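Local coordinates for protein transcriptional regulator KdgR (Pseudomonas aeruginosa, PDB 5Y6I) that probably acts as a DNA-binding transcription factor of the IclR family, joining a helix-turn-helix domain to a C-terminal GAF-like domain, at residues Pro34-Leu38 and Asn72-Leu76; Glu110-Val116 and Ala224-Val230; Leu144-Ser150 and Ile201-Leu205; Pro215-Ala219 and Ile255-Tyr261. All coordinates share one frame; numbering follows the deposited sequence.

Contact 1 of 4, residues Pro34-Leu38 and Asn72-Leu76; sequences PATSL and NHYSL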
loop_
_atom_site.group_PDB
_atom_site.type_symbol
_atom_site.label_atom_id
_atom_site.label_comp_id
_atom_site.label_asym_id
_atom_site.label_seq_id
_atom_site.Cartn_x
_atom_site.Cartn_y
_atom_site.Cartn_z
ATOM N N PRO A 34 11.429 -2.692 14.808
ATOM C CA PRO A 34 12.526 -3.010 13.919
ATOM C C PRO A 34 13.491 -4.020 14.437
ATOM O O PRO A 34 14.099 -4.719 13.654
ATOM C CB PRO A 34 13.226 -1.664 13.867
ATOM C CG PRO A 34 12.968 -1.064 15.194
ATOM C CD PRO A 34 11.611 -1.519 15.604
ATOM N N ALA A 35 13.640 -4.111 15.743
ATOM C CA ALA A 35 14.617 -5.066 16.252
ATOM C C ALA A 35 14.145 -5.558 17.611
ATOM O O ALA A 35 13.589 -4.777 18.386
ATOM C CB ALA A 35 16.006 -4.425 16.377
ATOM N N THR A 36 14.371 -6.839 17.912
ATOM C CA THR A 36 13.880 -7.373 19.174
ATOM C C THR A 36 14.864 -8.386 19.758
ATOM O O THR A 36 15.620 -9.043 19.036
ATOM C CB THR A 36 12.452 -7.980 19.004
ATOM O OG1 THR A 36 11.954 -8.399 20.284
ATOM C CG2 THR A 36 12.413 -9.152 18.022
ATOM N N SER A 37 14.868 -8.481 21.086
ATOM C CA SER A 37 15.599 -9.535 21.783
ATOM C C SER A 37 14.706 -10.761 21.969
ATOM O O SER A 37 13.500 -10.712 21.743
ATOM C CB SER A 37 16.112 -9.051 23.139
ATOM O OG SER A 37 15.098 -9.170 24.125
ATOM N N LEU A 38 15.317 -11.877 22.393
ATOM C CA LEU A 38 14.569 -13.127 22.523
ATOM C C LEU A 38 13.497 -13.018 23.599
ATOM O O LEU A 38 12.331 -13.351 23.359
ATOM C CB LEU A 38 15.512 -14.294 22.824
ATOM C CG LEU A 38 14.766 -15.590 23.175
ATOM C CD1 LEU A 38 14.165 -16.162 21.903
ATOM C CD2 LEU A 38 15.694 -16.617 23.826
ATOM N N ASN A 72 23.005 -8.246 17.894
ATOM C CA ASN A 72 22.369 -9.547 18.049
ATOM C C ASN A 72 20.855 -9.467 18.042
ATOM O O ASN A 72 20.193 -10.457 18.365
ATOM C CB ASN A 72 22.821 -10.262 19.326
ATOM C CG ASN A 72 24.179 -10.884 19.187
ATOM O OD1 ASN A 72 24.561 -11.322 18.102
ATOM N ND2 ASN A 72 24.929 -10.921 20.280
ATOM N N HIS A 73 20.282 -8.325 17.680
ATOM C CA HIS A 73 18.837 -8.199 17.693
ATOM C C HIS A 73 18.238 -8.916 16.497
ATOM O O HIS A 73 18.868 -9.032 15.440
ATOM C CB HIS A 73 18.422 -6.729 17.682
ATOM C CG HIS A 73 18.565 -6.051 19.009
ATOM N ND1 HIS A 73 19.128 -4.799 19.146
ATOM C CD2 HIS A 73 18.211 -6.442 20.254
ATOM C CE1 HIS A 73 19.122 -4.451 20.420
ATOM N NE2 HIS A 73 18.575 -5.433 21.114
ATOM N N TYR A 74 17.005 -9.399 16.679
ATOM C CA TYR A 74 16.258 -10.092 15.636
ATOM C C TYR A 74 15.346 -9.120 14.914
ATOM O O TYR A 74 14.711 -8.268 15.541
ATOM C CB TYR A 74 15.418 -11.235 16.222
ATOM C CG TYR A 74 16.253 -12.335 16.828
ATOM C CD1 TYR A 74 16.900 -13.277 16.021
ATOM C CD2 TYR A 74 16.419 -12.423 18.202
ATOM C CE1 TYR A 74 17.683 -14.286 16.582
ATOM C CE2 TYR A 74 17.203 -13.425 18.772
ATOM C CZ TYR A 74 17.828 -14.345 17.964
ATOM O OH TYR A 74 18.593 -15.323 18.560
ATOM N N SER A 75 15.264 -9.270 13.596
ATOM C CA SER A 75 14.393 -8.426 12.799
ATOM C C SER A 75 13.917 -9.216 11.589
ATOM O O SER A 75 14.311 -10.363 11.370
ATOM C CB SER A 75 15.121 -7.152 12.379
ATOM O OG SER A 75 16.418 -7.474 11.904
ATOM N N LEU A 76 13.078 -8.580 10.781
ATOM C CA LEU A 76 12.519 -9.269 9.634
ATOM C C LEU A 76 13.550 -9.380 8.535
ATOM O O LEU A 76 14.327 -8.452 8.295
ATOM C CB LEU A 76 11.283 -8.551 9.125
ATOM C CG LEU A 76 10.165 -8.499 10.156
ATOM C CD1 LEU A 76 9.220 -7.327 9.890
ATOM C CD2 LEU A 76 9.428 -9.813 10.139
#

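Contact 2 of 4, residues Glu110-Val116 and Ala224-Val230; sequences ETCFLAV and AAVLTVV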
loop_
_atom_site.group_PDB
_atom_site.type_symbol
_atom_site.label_atom_id
_atom_site.label_comp_id
_atom_site.label_asym_id
_atom_site.label_seq_id
_atom_site.Cartn_x
_atom_site.Cartn_y
_atom_site.Cartn_z
ATOM N N GLU A 110 -31.063 -0.582 3.059
ATOM C CA GLU A 110 -30.908 0.725 2.448
ATOM C C GLU A 110 -29.814 0.630 1.399
ATOM O O GLU A 110 -28.917 -0.212 1.496
ATOM C CB GLU A 110 -30.582 1.817 3.495
ATOM C CG GLU A 110 -31.467 1.772 4.739
ATOM C CD GLU A 110 -32.565 2.838 4.701
ATOM O OE1 GLU A 110 -32.829 3.347 3.587
ATOM O OE2 GLU A 110 -33.185 3.144 5.758
ATOM N N THR A 111 -29.901 1.477 0.376
ATOM C CA THR A 111 -28.917 1.423 -0.700
ATOM C C THR A 111 -27.565 1.916 -0.194
ATOM O O THR A 111 -27.451 3.046 0.294
ATOM C CB THR A 111 -29.401 2.242 -1.897
ATOM O OG1 THR A 111 -30.664 1.724 -2.321
ATOM C CG2 THR A 111 -28.429 2.126 -3.065
ATOM N N CYS A 112 -26.547 1.058 -0.287
ATOM C CA CYS A 112 -25.167 1.404 0.050
ATOM C C CYS A 112 -24.331 1.399 -1.220
ATOM O O CYS A 112 -24.586 0.603 -2.132
ATOM C CB CYS A 112 -24.552 0.424 1.055
ATOM S SG CYS A 112 -25.607 0.076 2.483
ATOM N N PHE A 113 -23.347 2.299 -1.287
ATOM C CA PHE A 113 -22.490 2.384 -2.464
ATOM C C PHE A 113 -21.037 2.640 -2.069
ATOM O O PHE A 113 -20.733 3.119 -0.968
ATOM C CB PHE A 113 -22.975 3.458 -3.463
ATOM C CG PHE A 113 -23.097 4.869 -2.898
ATOM C CD1 PHE A 113 -22.113 5.820 -3.142
ATOM C CD2 PHE A 113 -24.248 5.269 -2.225
ATOM C CE1 PHE A 113 -22.259 7.139 -2.662
ATOM C CE2 PHE A 113 -24.402 6.573 -1.747
ATOM C CZ PHE A 113 -23.413 7.506 -1.960
ATOM N N LEU A 114 -20.136 2.271 -2.975
ATOM C CA LEU A 114 -18.710 2.524 -2.813
ATOM C C LEU A 114 -18.265 3.515 -3.882
ATOM O O LEU A 114 -18.598 3.358 -5.064
ATOM C CB LEU A 114 -17.896 1.234 -2.912
ATOM C CG LEU A 114 -16.445 1.298 -2.410
ATOM C CD1 LEU A 114 -16.395 1.356 -0.885
ATOM C CD2 LEU A 114 -15.668 0.096 -2.910
ATOM N N ALA A 115 -17.542 4.542 -3.454
ATOM C CA ALA A 115 -16.964 5.522 -4.353
ATOM C C ALA A 115 -15.466 5.595 -4.119
ATOM O O ALA A 115 -14.992 5.417 -2.992
ATOM C CB ALA A 115 -17.578 6.897 -4.152
ATOM N N VAL A 116 -14.730 5.847 -5.201
ATOM C CA VAL A 116 -13.297 6.120 -5.160
ATOM C C VAL A 116 -13.049 7.480 -5.798
ATOM O O VAL A 116 -13.937 8.076 -6.404
ATOM C CB VAL A 116 -12.474 5.038 -5.879
ATOM C CG1 VAL A 116 -12.803 3.627 -5.312
ATOM C CG2 VAL A 116 -12.726 5.127 -7.396
ATOM N N ALA A 224 -8.823 4.875 0.526
ATOM C CA ALA A 224 -9.026 3.922 -0.556
ATOM C C ALA A 224 -10.347 4.157 -1.259
ATOM O O ALA A 224 -10.425 4.091 -2.492
ATOM C CB ALA A 224 -8.997 2.486 -0.015
ATOM N N ALA A 225 -11.381 4.428 -0.473
ATOM C CA ALA A 225 -12.736 4.598 -0.964
ATOM C C ALA A 225 -13.548 5.298 0.120
ATOM O O ALA A 225 -13.055 5.569 1.221
ATOM C CB ALA A 225 -13.359 3.251 -1.345
ATOM N N VAL A 226 -14.801 5.612 -0.223
ATOM C CA VAL A 226 -15.807 6.067 0.724
ATOM C C VAL A 226 -17.016 5.163 0.560
ATOM O O VAL A 226 -17.406 4.835 -0.568
ATOM C CB VAL A 226 -16.191 7.540 0.502
ATOM C CG1 VAL A 226 -17.233 8.003 1.553
ATOM C CG2 VAL A 226 -14.956 8.406 0.571
ATOM N N LEU A 227 -17.579 4.726 1.681
ATOM C CA LEU A 227 -18.737 3.850 1.688
ATOM C C LEU A 227 -19.883 4.615 2.330
ATOM O O LEU A 227 -19.680 5.360 3.293
ATOM C CB LEU A 227 -18.446 2.546 2.444
ATOM C CG LEU A 227 -19.274 1.330 2.023
ATOM C CD1 LEU A 227 -18.535 0.053 2.421
ATOM C CD2 LEU A 227 -20.677 1.342 2.620
ATOM N N THR A 228 -21.086 4.417 1.804
ATOM C CA THR A 228 -22.128 5.420 1.938
ATOM C C THR A 228 -23.502 4.777 1.894
ATOM O O THR A 228 -23.773 3.960 1.007
ATOM C CB THR A 228 -22.004 6.407 0.796
ATOM O OG1 THR A 228 -21.643 5.641 -0.349
ATOM C CG2 THR A 228 -20.920 7.390 1.024
ATOM N N VAL A 229 -24.373 5.183 2.816
ATOM C CA VAL A 229 -25.743 4.695 2.895
ATOM C C VAL A 229 -26.683 5.836 2.527
ATOM O O VAL A 229 -26.425 7.003 2.841
ATOM C CB VAL A 229 -26.054 4.157 4.305
ATOM C CG1 VAL A 229 -27.537 3.767 4.433
ATOM C CG2 VAL A 229 -25.142 2.973 4.636
ATOM N N VAL A 230 -27.791 5.507 1.866
ATOM C CA VAL A 230 -28.616 6.562 1.302
ATOM C C VAL A 230 -30.065 6.093 1.209
ATOM O O VAL A 230 -30.342 4.900 1.056
ATOM C CB VAL A 230 -28.019 6.999 -0.059
ATOM C CG1 VAL A 230 -27.992 5.836 -1.019
ATOM C CG2 VAL A 230 -28.745 8.207 -0.636
#

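Contact 3 of 4, residues Leu144-Ser150 and Ile201-Leu205; sequences LPLLGSS and IHGLL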
loop_
_atom_site.group_PDB
_atom_site.type_symbol
_atom_site.label_atom_id
_atom_site.label_comp_id
_atom_site.label_asym_id
_atom_site.label_seq_id
_atom_site.Cartn_x
_atom_site.Cartn_y
_atom_site.Cartn_z
ATOM N N LEU A 144 -20.370 12.418 -7.945
ATOM C CA LEU A 144 -21.102 13.245 -6.991
ATOM C C LEU A 144 -20.368 14.567 -6.752
ATOM O O LEU A 144 -19.175 14.691 -7.052
ATOM C CB LEU A 144 -21.286 12.473 -5.677
ATOM C CG LEU A 144 -21.669 10.988 -5.773
ATOM C CD1 LEU A 144 -21.689 10.317 -4.420
ATOM C CD2 LEU A 144 -23.029 10.844 -6.449
ATOM N N PRO A 145 -21.037 15.590 -6.218
ATOM C CA PRO A 145 -20.356 16.877 -6.031
ATOM C C PRO A 145 -19.397 16.828 -4.857
ATOM O O PRO A 145 -19.564 16.035 -3.927
ATOM C CB PRO A 145 -21.505 17.859 -5.769
ATOM C CG PRO A 145 -22.580 17.036 -5.162
ATOM C CD PRO A 145 -22.441 15.643 -5.765
ATOM N N LEU A 146 -18.373 17.692 -4.906
ATOM C CA LEU A 146 -17.397 17.684 -3.822
ATOM C C LEU A 146 -18.001 18.224 -2.533
ATOM O O LEU A 146 -17.811 17.637 -1.464
ATOM C CB LEU A 146 -16.145 18.490 -4.193
ATOM C CG LEU A 146 -15.005 18.380 -3.176
ATOM C CD1 LEU A 146 -14.112 17.180 -3.422
ATOM C CD2 LEU A 146 -14.187 19.615 -3.145
ATOM N N LEU A 147 -18.734 19.330 -2.607
ATOM C CA LEU A 147 -19.302 19.934 -1.413
ATOM C C LEU A 147 -20.794 19.713 -1.239
ATOM O O LEU A 147 -21.330 20.107 -0.199
ATOM C CB LEU A 147 -19.030 21.435 -1.377
ATOM C CG LEU A 147 -17.564 21.821 -1.320
ATOM C CD1 LEU A 147 -17.114 22.314 -2.680
ATOM C CD2 LEU A 147 -17.388 22.868 -0.253
ATOM N N GLY A 148 -21.473 19.098 -2.208
ATOM C CA GLY A 148 -22.912 18.947 -2.142
ATOM C C GLY A 148 -23.379 17.569 -1.727
ATOM O O GLY A 148 -24.574 17.384 -1.480
ATOM N N SER A 149 -22.460 16.599 -1.635
ATOM C CA SER A 149 -22.799 15.236 -1.248
ATOM C C SER A 149 -22.018 14.814 -0.007
ATOM O O SER A 149 -21.013 15.423 0.355
ATOM C CB SER A 149 -22.533 14.242 -2.392
ATOM O OG SER A 149 -21.188 14.287 -2.819
ATOM N N SER A 150 -22.492 13.750 0.646
ATOM C CA SER A 150 -21.807 13.243 1.833
ATOM C C SER A 150 -20.545 12.495 1.449
ATOM O O SER A 150 -19.556 12.506 2.187
ATOM C CB SER A 150 -22.739 12.329 2.622
ATOM O OG SER A 150 -23.269 11.315 1.780
ATOM N N ILE A 201 -25.693 13.862 5.718
ATOM C CA ILE A 201 -26.281 14.980 4.983
ATOM C C ILE A 201 -27.780 14.753 4.841
ATOM O O ILE A 201 -28.235 13.641 4.542
ATOM C CB ILE A 201 -25.656 15.194 3.585
ATOM C CG1 ILE A 201 -26.060 14.065 2.617
ATOM C CG2 ILE A 201 -24.148 15.380 3.695
ATOM C CD1 ILE A 201 -25.978 14.429 1.139
ATOM N N HIS A 202 -28.544 15.818 5.038
ATOM C CA HIS A 202 -29.997 15.777 4.955
ATOM C C HIS A 202 -30.391 16.499 3.665
ATOM O O HIS A 202 -30.625 17.708 3.657
ATOM C CB HIS A 202 -30.615 16.407 6.205
ATOM C CG HIS A 202 -29.948 15.976 7.477
ATOM N ND1 HIS A 202 -29.506 14.686 7.684
ATOM C CD2 HIS A 202 -29.603 16.672 8.588
ATOM C CE1 HIS A 202 -28.943 14.599 8.876
ATOM N NE2 HIS A 202 -28.981 15.792 9.443
ATOM N N GLY A 203 -30.431 15.751 2.562
ATOM C CA GLY A 203 -30.904 16.297 1.304
ATOM C C GLY A 203 -29.987 17.277 0.612
ATOM O O GLY A 203 -30.381 17.840 -0.414
ATOM N N LEU A 204 -28.773 17.486 1.132
ATOM C CA LEU A 204 -27.840 18.443 0.542
ATOM C C LEU A 204 -27.669 18.230 -0.965
ATOM O O LEU A 204 -27.678 19.192 -1.739
ATOM C CB LEU A 204 -26.493 18.360 1.275
ATOM C CG LEU A 204 -26.498 18.878 2.726
ATOM C CD1 LEU A 204 -25.158 18.716 3.394
ATOM C CD2 LEU A 204 -26.903 20.328 2.772
ATOM N N LEU A 205 -27.534 16.980 -1.405
ATOM C CA LEU A 205 -27.452 16.726 -2.842
ATOM C C LEU A 205 -28.827 16.760 -3.501
ATOM O O LEU A 205 -28.961 17.238 -4.633
ATOM C CB LEU A 205 -26.767 15.384 -3.101
ATOM C CG LEU A 205 -26.762 14.781 -4.516
ATOM C CD1 LEU A 205 -26.470 15.765 -5.636
ATOM C CD2 LEU A 205 -25.788 13.641 -4.572
#

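Contact 4 of 4, residues Pro215-Ala219 and Ile255-Tyr261; sequences PVFDA and ISWRMGY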
loop_
_atom_site.group_PDB
_atom_site.type_symbol
_atom_site.label_atom_id
_atom_site.label_comp_id
_atom_site.label_asym_id
_atom_site.label_seq_id
_atom_site.Cartn_x
_atom_site.Cartn_y
_atom_site.Cartn_z
ATOM N N PRO A 215 -15.098 6.801 5.495
ATOM C CA PRO A 215 -13.971 6.476 4.622
ATOM C C PRO A 215 -13.370 5.104 4.895
ATOM O O PRO A 215 -13.422 4.577 6.014
ATOM C CB PRO A 215 -12.950 7.570 4.961
ATOM C CG PRO A 215 -13.217 7.851 6.429
ATOM C CD PRO A 215 -14.720 7.711 6.590
ATOM N N VAL A 216 -12.752 4.557 3.843
ATOM C CA VAL A 216 -12.042 3.278 3.879
ATOM C C VAL A 216 -10.565 3.514 3.562
ATOM O O VAL A 216 -10.235 4.168 2.563
ATOM C CB VAL A 216 -12.658 2.272 2.890
ATOM C CG1 VAL A 216 -11.929 0.947 2.964
ATOM C CG2 VAL A 216 -14.196 2.122 3.142
ATOM N N PHE A 217 -9.683 2.963 4.399
ATOM C CA PHE A 217 -8.245 3.205 4.347
ATOM C C PHE A 217 -7.492 1.960 3.900
ATOM O O PHE A 217 -7.926 0.832 4.151
ATOM C CB PHE A 217 -7.719 3.623 5.719
ATOM C CG PHE A 217 -8.393 4.833 6.280
ATOM C CD1 PHE A 217 -8.034 6.104 5.851
ATOM C CD2 PHE A 217 -9.393 4.710 7.228
ATOM C CE1 PHE A 217 -8.668 7.239 6.369
ATOM C CE2 PHE A 217 -10.029 5.837 7.748
ATOM C CZ PHE A 217 -9.665 7.095 7.323
ATOM N N ASP A 218 -6.331 2.164 3.271
ATOM C CA ASP A 218 -5.494 1.026 2.933
ATOM C C ASP A 218 -4.460 0.814 4.028
ATOM O O ASP A 218 -4.412 1.534 5.036
ATOM C CB ASP A 218 -4.854 1.184 1.543
ATOM C CG ASP A 218 -3.892 2.365 1.436
ATOM O OD1 ASP A 218 -3.641 3.061 2.458
ATOM O OD2 ASP A 218 -3.380 2.600 0.301
ATOM N N ALA A 219 -3.641 -0.226 3.830
ATOM C CA ALA A 219 -2.568 -0.545 4.763
ATOM C C ALA A 219 -1.774 0.689 5.160
ATOM O O ALA A 219 -1.393 0.840 6.328
ATOM C CB ALA A 219 -1.637 -1.585 4.136
ATOM N N ILE A 255 -13.541 -3.455 6.455
ATOM C CA ILE A 255 -12.890 -3.397 5.147
ATOM C C ILE A 255 -11.472 -2.855 5.282
ATOM O O ILE A 255 -10.537 -3.356 4.642
ATOM C CB ILE A 255 -13.716 -2.540 4.172
ATOM C CG1 ILE A 255 -15.144 -3.060 4.030
ATOM C CG2 ILE A 255 -13.035 -2.464 2.804
ATOM C CD1 ILE A 255 -15.981 -2.232 3.046
ATOM N N SER A 256 -11.291 -1.832 6.126
ATOM C CA SER A 256 -9.973 -1.248 6.313
ATOM C C SER A 256 -9.010 -2.266 6.888
ATOM O O SER A 256 -7.965 -2.557 6.297
ATOM C CB SER A 256 -10.049 -0.030 7.234
ATOM O OG SER A 256 -10.499 1.110 6.531
ATOM N N TRP A 257 -9.339 -2.795 8.069
ATOM C CA TRP A 257 -8.458 -3.736 8.750
ATOM C C TRP A 257 -8.141 -4.937 7.871
ATOM O O TRP A 257 -7.071 -5.541 8.008
ATOM C CB TRP A 257 -9.105 -4.162 10.063
ATOM C CG TRP A 257 -8.392 -5.210 10.854
ATOM C CD1 TRP A 257 -7.624 -5.022 11.967
ATOM C CD2 TRP A 257 -8.431 -6.620 10.626
ATOM N NE1 TRP A 257 -7.162 -6.230 12.430
ATOM C CE2 TRP A 257 -7.645 -7.227 11.621
ATOM C CE3 TRP A 257 -9.048 -7.429 9.660
ATOM C CZ2 TRP A 257 -7.456 -8.609 11.682
ATOM C CZ3 TRP A 257 -8.860 -8.792 9.715
ATOM C CH2 TRP A 257 -8.070 -9.372 10.721
ATOM N N ARG A 258 -9.030 -5.285 6.941
ATOM C CA ARG A 258 -8.693 -6.377 6.036
ATOM C C ARG A 258 -7.689 -5.961 4.972
ATOM O O ARG A 258 -7.025 -6.828 4.389
ATOM C CB ARG A 258 -9.963 -6.939 5.397
ATOM C CG ARG A 258 -10.692 -7.879 6.360
ATOM C CD ARG A 258 -12.164 -8.094 6.035
ATOM N NE ARG A 258 -12.375 -8.344 4.616
ATOM C CZ ARG A 258 -13.484 -8.872 4.114
ATOM N NH1 ARG A 258 -13.608 -9.057 2.805
ATOM N NH2 ARG A 258 -14.468 -9.230 4.931
ATOM N N MET A 259 -7.567 -4.665 4.710
ATOM C CA MET A 259 -6.533 -4.139 3.844
ATOM C C MET A 259 -5.253 -3.798 4.602
ATOM O O MET A 259 -4.345 -3.206 4.023
ATOM C CB MET A 259 -7.065 -2.914 3.103
ATOM C CG MET A 259 -8.320 -3.236 2.308
ATOM S SD MET A 259 -8.686 -2.030 1.036
ATOM C CE MET A 259 -7.353 -2.402 -0.083
ATOM N N GLY A 260 -5.156 -4.142 5.876
ATOM C CA GLY A 260 -3.908 -3.983 6.584
ATOM C C GLY A 260 -3.841 -2.766 7.462
ATOM O O GLY A 260 -2.852 -2.591 8.187
ATOM N N TYR A 261 -4.863 -1.937 7.434
ATOM C CA TYR A 261 -4.847 -0.681 8.162
ATOM C C TYR A 261 -4.933 -0.959 9.651
ATOM O O TYR A 261 -5.770 -1.742 10.093
ATOM C CB TYR A 261 -6.021 0.191 7.693
ATOM C CG TYR A 261 -6.097 1.512 8.404
ATOM C CD1 TYR A 261 -5.042 2.408 8.345
ATOM C CD2 TYR A 261 -7.219 1.859 9.144
ATOM C CE1 TYR A 261 -5.096 3.607 9.000
ATOM C CE2 TYR A 261 -7.288 3.069 9.799
ATOM C CZ TYR A 261 -6.218 3.934 9.731
ATOM O OH TYR A 261 -6.274 5.143 10.388
#

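Contact 1 of 4, residues Pro34-Leu38 and Asn72-Leu76
Tyr-74 turns the edge of its ring to the backbone that runs from Thr-36 to Leu-38, with CD2 lying 3.6 Å from Thr-36 O. Its CG stands anti to the carbonyl carbon (chi1 -65°), which carries the ring along this backbone until CE2 meets Leu-38 CB at 4.5 Å. Thr-36 crosses the tyrosine side chain obliquely: its methyl CG2 approaches Tyr-74 CB, whereas OG1, anti to the backbone N at chi1 -175°, donates forward to Ser-37 O, the carbonyl of the next residue. The two backbones also exchange a pair of hydrogen bonds, and together these make one antiparallel bridge. Tyr-74 N gives a nearly straight bond (173°) to Thr-36 O at 2.8 Å, and Thr-36 N gives a more bent one to Tyr-74 O. On the flank of the bridge Ala-35 CB rests 3.6 Å from His-73 CB, near the root of the imidazole. Leu-29 of helix 18-31 and Leu-56 and Ile-60 of helix 49-61 also touch Tyr-74, which therefore joins the bridge to the apolar core between helices. Ser-37 serves as N-cap of helix 38-45, its OG making a weak bond to Arg-40 N. A short extended segment before the second helix, bridged to the second strand of the beta hairpin, is characteristic of the winged helix-turn-helix fold.

Contact 2 of 4, residues Glu110-Val116 and Ala224-Val230
Strands 111-118 and 223-232 are antiparallel neighbours in the central sheet of the C-terminal domain, and this contact is most of their pairing. The regular end of the pairing is the Ala-115/Val-226 hydrogen-bonded pair, where Ala-115 N reaches Val-226 O at 2.9 Å and 171° and Val-226 N returns the bond to Ala-115 O. At Phe-113/Thr-228 the exchange is less even: Phe-113 N bonds Thr-228 O, but the return bond from Thr-228 N is weak. The phenylalanine side chain bends over its partner, for CG sits between the backbone N and the carbonyl carbon (chi1 57°). This brings a ring face over Thr-228, whose CB lies 3.5 Å from the Phe-113 ring centroid in a CH-pi contact; the threonine hydroxyl is modelled too close to the ring, however, and the detailed fit is doubtful. Val-230 CG1 meets the ring edge at CE2, 3.7 Å away. In a five-stranded sheet of order 2-1-5-4-3, as in GAF-like domains, these are the first and fifth strands, and both faces are covered. Thr-151 and Phe-155 of helix 150-158 pack on the face that bears Phe-113, Ala-115, Val-226 and Thr-228. The other face meets helices 93-108 and 244-258. There Cys-112 SG lies alongside Val-229 CG2 at 3.6 Å, and one branch of Leu-114, CD1, fits between Ala-225 CB (3.6 Å) and Leu-227 CB (4.1 Å). Leu-227 packs on Leu-248 and Ile-255 of helix 244-258 and on Leu-101 of helix 93-108.

Contact 3 of 4, residues Leu144-Ser150 and Ile201-Leu205
Leu-205 and Pro-145 meet in one of two apolar patches. The leucine brings both methyls of its forked end to the CG and CD side of the proline ring, with CD1 at 4.0 Å from Pro-145 CD, while CD2 also touches Ser-149 CB at 4.0 Å and Leu-144 CD2 at 4.4 Å. The leucine reaches this far because its CG is anti to the backbone N (chi1 170°), extending the branch toward the loop. In the other patch, Ile-201 packs against the start of helix 150-158: CG2 rests 3.5 Å from Ser-150 CB, and CD1 extends to the backbone at Ser-149 and Ser-150. Ile-201 belongs to strand 199-202, an outermost strand of the GAF-like sheet, so the loop and the helix start lie against the margin of that sheet. In IclR regulators this C-terminal domain is generally the one that binds the effector.

Polar atoms contribute mainly inside the loop. Ser-149 OG donates to Pro-145 O at 2.6 Å and also caps helix 150-158 at Gly-152 N, so that one hydroxyl ties the loop to the helix it leads into. Ser-150 OG bonds Ser-213 OG on strand 209-217. Across the contact, Gly-148 O comes within 3.0 Å of Leu-205 N, but the angle is too poor for a hydrogen bond. The same carbonyl oxygen lies beside Leu-204 CB and Leu-205 CB, in the turn at Gly-203 to Leu-205.

Contact 4 of 4, residues Pro215-Ala219 and Ile255-Tyr261
One polar bond crosses from helix to strand: Phe-217 N points almost straight (174°) at Ser-256 OG, 2.9 Å away. The same hydroxyl has a weak bond to Thr-252 O, one turn back in helix 244-258, so that a helical side chain receives a backbone N-H of the strand end.

Aromatic contact follows. Phe-217 and Tyr-261 lie side by side and point the same way, their planes inclined at 32°. Phe-217 CB sits over the centre of the tyrosine ring, 3.8 Å from its centroid, as a CH-pi contact, and further out Phe-217 CD2 meets Tyr-261 CE2 at 3.7 Å. The tyrosine CG is anti to the backbone N (chi1 179°), which carries the ring back over the phenylalanine, and its OH is taken up by Thr-264 O.

Apolar packing fills the inner side. Val-216 CG1 meets Ile-255 CG2 at 3.6 Å, the two side chains crossing at about a right angle, and Met-259 packs on Val-93 of helix 93-108. Backbone atoms also meet, Ala-219 CA approaching Gly-260, and Ala-219 packs on Leu-85 of the second subunit. There, too, Arg-78 of the second subunit makes a cation-pi contact with Trp-257.

Past the end of helix 244-258, Gly-260 takes a positive phi that reverses the chain, with Gly-260 N bonded to Trp-257 O and Tyr-261 N weakly to Ser-256 O: a Schellman motif, placed where the last helix of the GAF-like domain meets its sheet.

Contacts 2 and 4 are buried and hold one sheet: contact 2 joins its first and fifth strands, and contact 4 lays the last helix against the fourth strand. They touch directly through Ala-224 and Ala-225, which both face Val-216 in a classic beta bulge, and through Leu-227 and Ile-255. Contact 3, partly buried, lies at the sheet margin and touches contact 2 where Leu-144 meets Phe-113; its chemistry is apolar, with hydroxyls serving the loop. Contact 1 stands apart in the winged helix-turn-helix domain, probably the DNA-binding one, its centre about 42 Å from that of contact 2, and rests on a single backbone bridge. Contacts 1 and 4 both reach the second subunit.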